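Local coordinates for protein putative secreted glycosylhydrolase (Parabacteroides distasonis ATCC 8503, PDB 3IMM) that is a putative secreted glycoside hydrolase of the 3-keto-disaccharide hydrolase family, probably acting on sugar substrates, and binds a sodium ion, at residues E38-T42 and C69-W75. Numbering follows the deposited sequence.
Sequences ESIWT and CTDTKDW
The indole of Trp41 meets Thr72 with one face and Trp75 with its rim. CB and the CG2 methyl of Thr72 sit over the pyrrole half: CB stands 3.7 Å from the five-membered ring centroid of Trp41, only 7° off the normal, a CH-pi contact, while CG2 reaches Trp41 CD2 at 3.7 Å. With Thr72 OG1 between the backbone N and the carbonyl carbon (chi1 61°), CG2 falls anti to that carbon and over the ring. The benzene edge of Trp41 points into the face of Trp75 as a T-shaped pair, planes at 65°, with CZ2 of Trp41 3.6 Å from CG of Trp75. Cys69 CB and SG come obliquely to Trp41 CZ3, a sulfur-aromatic contact with SG 4.4 Å from the six-membered centroid. Ser39 OG approaches Trp75 NE1 obliquely, at 3.8 Å. Asp71 OD1 accepts from Asp74 N (2.9 Å) in an Asx motif that shapes the turn carrying Thr72 and Trp75. Val66 of strand 62-69 touches both tryptophans. The contact packs the loop after that strand against strand 40-42 of the same antiparallel sheet in this concanavalin-like fold. Direct contact is mainly apolar and aromatic; one water accepts from Trp41 NE1 and donates to Thr72 O at 2.7 Å, and this bridge, with Thr72 over the face and Trp75 at the edge, should restrict the indole's rotation.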
loop_
_atom_site.group_PDB
_atom_site.type_symbol
_atom_site.label_atom_id
_atom_site.label_comp_id
_atom_site.label_asym_id
_atom_site.label_seq_id
_atom_site.Cartn_x
_atom_site.Cartn_y
_atom_site.Cartn_z
ATOM N N GLU A 38 7.317 -11.716 -5.826
ATOM C CA GLU A 38 6.684 -10.954 -6.898
ATOM C C GLU A 38 5.318 -10.394 -6.513
ATOM O O GLU A 38 4.599 -10.984 -5.704
ATOM C CB GLU A 38 6.571 -11.814 -8.144
ATOM C CG GLU A 38 6.131 -11.081 -9.400
ATOM C CD GLU A 38 6.124 -12.009 -10.618
ATOM O OE1 GLU A 38 5.172 -12.818 -10.813
ATOM O OE2 GLU A 38 7.111 -11.923 -11.375
ATOM N N SER A 39 4.987 -9.243 -7.102
ATOM C CA SER A 39 3.755 -8.522 -6.855
ATOM C C SER A 39 2.550 -9.085 -7.622
ATOM O O SER A 39 2.694 -9.903 -8.552
ATOM C CB SER A 39 3.961 -7.034 -7.210
ATOM O OG SER A 39 4.985 -6.419 -6.425
ATOM N N ILE A 40 1.361 -8.630 -7.244
ATOM C CA ILE A 40 0.111 -8.941 -7.969
ATOM C C ILE A 40 -0.494 -7.604 -8.402
ATOM O O ILE A 40 -0.505 -6.644 -7.614
ATOM C CB ILE A 40 -0.910 -9.769 -7.092
ATOM C CG1 ILE A 40 -2.213 -10.056 -7.857
ATOM C CG2 ILE A 40 -1.210 -9.093 -5.697
ATOM C CD1 ILE A 40 -2.965 -11.226 -7.359
ATOM N N TRP A 41 -0.961 -7.517 -9.652
ATOM C CA TRP A 41 -1.423 -6.253 -10.183
ATOM C C TRP A 41 -2.792 -6.387 -10.744
ATOM O O TRP A 41 -3.190 -7.466 -11.194
ATOM C CB TRP A 41 -0.500 -5.717 -11.289
ATOM C CG TRP A 41 0.932 -5.553 -10.853
ATOM C CD1 TRP A 41 1.952 -6.409 -11.093
ATOM C CD2 TRP A 41 1.478 -4.472 -10.090
ATOM N NE1 TRP A 41 3.108 -5.939 -10.512
ATOM C CE2 TRP A 41 2.843 -4.750 -9.894
ATOM C CE3 TRP A 41 0.953 -3.278 -9.592
ATOM C CZ2 TRP A 41 3.690 -3.887 -9.199
ATOM C CZ3 TRP A 41 1.773 -2.433 -8.900
ATOM C CH2 TRP A 41 3.137 -2.748 -8.697
ATOM N N THR A 42 -3.503 -5.261 -10.753
ATOM C CA THR A 42 -4.700 -5.155 -11.537
ATOM C C THR A 42 -4.314 -5.219 -13.017
ATOM O O THR A 42 -3.201 -4.848 -13.396
ATOM C CB THR A 42 -5.478 -3.855 -11.218
ATOM O OG1 THR A 42 -4.623 -2.735 -11.407
ATOM C CG2 THR A 42 -5.998 -3.861 -9.781
ATOM N N CYS A 69 0.512 3.075 -10.334
ATOM C CA CYS A 69 1.684 2.457 -10.935
ATOM C C CYS A 69 1.619 2.547 -12.444
ATOM O O CYS A 69 0.708 2.040 -13.050
ATOM C CB CYS A 69 1.862 1.003 -10.491
ATOM S SG CYS A 69 3.277 0.274 -11.240
ATOM N N THR A 70 2.611 3.204 -13.042
ATOM C CA THR A 70 2.615 3.447 -14.479
ATOM C C THR A 70 3.552 2.462 -15.190
ATOM O O THR A 70 3.621 2.463 -16.415
ATOM C CB THR A 70 3.019 4.913 -14.798
ATOM O OG1 THR A 70 4.311 5.188 -14.251
ATOM C CG2 THR A 70 1.993 5.919 -14.217
ATOM N N ASP A 71 4.192 1.574 -14.425
ATOM C CA ASP A 71 5.039 0.541 -14.982
ATOM C C ASP A 71 5.123 -0.587 -13.988
ATOM O O ASP A 71 5.786 -0.449 -12.967
ATOM C CB ASP A 71 6.433 1.130 -15.210
ATOM C CG ASP A 71 7.387 0.174 -15.926
ATOM O OD1 ASP A 71 7.267 -1.070 -15.776
ATOM O OD2 ASP A 71 8.274 0.694 -16.618
ATOM N N THR A 72 4.469 -1.710 -14.257
ATOM C CA THR A 72 4.444 -2.821 -13.276
ATOM C C THR A 72 5.785 -3.623 -13.229
ATOM O O THR A 72 6.057 -4.324 -12.252
ATOM C CB THR A 72 3.269 -3.744 -13.526
ATOM O OG1 THR A 72 3.390 -4.295 -14.832
ATOM C CG2 THR A 72 1.952 -2.972 -13.438
ATOM N N LYS A 73 6.637 -3.475 -14.242
ATOM C CA LYS A 73 7.990 -4.091 -14.216
ATOM C C LYS A 73 8.943 -3.211 -13.367
ATOM O O LYS A 73 9.501 -3.674 -12.371
ATOM C CB LYS A 73 8.542 -4.338 -15.634
ATOM N N ASP A 74 9.069 -1.938 -13.731
ATOM C CA ASP A 74 9.867 -0.963 -12.970
ATOM C C ASP A 74 8.980 -0.094 -12.068
ATOM O O ASP A 74 8.916 1.138 -12.208
ATOM C CB ASP A 74 10.671 -0.095 -13.957
ATOM C CG ASP A 74 11.656 0.850 -13.262
ATOM O OD1 ASP A 74 12.156 0.513 -12.166
ATOM O OD2 ASP A 74 11.932 1.916 -13.837
ATOM N N TRP A 75 8.322 -0.745 -11.117
ATOM C CA TRP A 75 7.237 -0.118 -10.365
ATOM C C TRP A 75 7.696 0.753 -9.216
ATOM O O TRP A 75 7.036 1.709 -8.871
ATOM C CB TRP A 75 6.264 -1.185 -9.829
ATOM C CG TRP A 75 6.792 -2.156 -8.770
ATOM C CD1 TRP A 75 7.308 -3.412 -8.983
ATOM C CD2 TRP A 75 6.777 -1.969 -7.339
ATOM N NE1 TRP A 75 7.601 -4.007 -7.782
ATOM C CE2 TRP A 75 7.295 -3.152 -6.759
ATOM C CE3 TRP A 75 6.368 -0.931 -6.503
ATOM C CZ2 TRP A 75 7.439 -3.314 -5.380
ATOM C CZ3 TRP A 75 6.508 -1.085 -5.124
ATOM C CH2 TRP A 75 7.053 -2.274 -4.577
HETATM O O HOH W 1 7.381 -7.372 -8.364
HETATM O O HOH W 2 6.067 -6.678 -10.892
#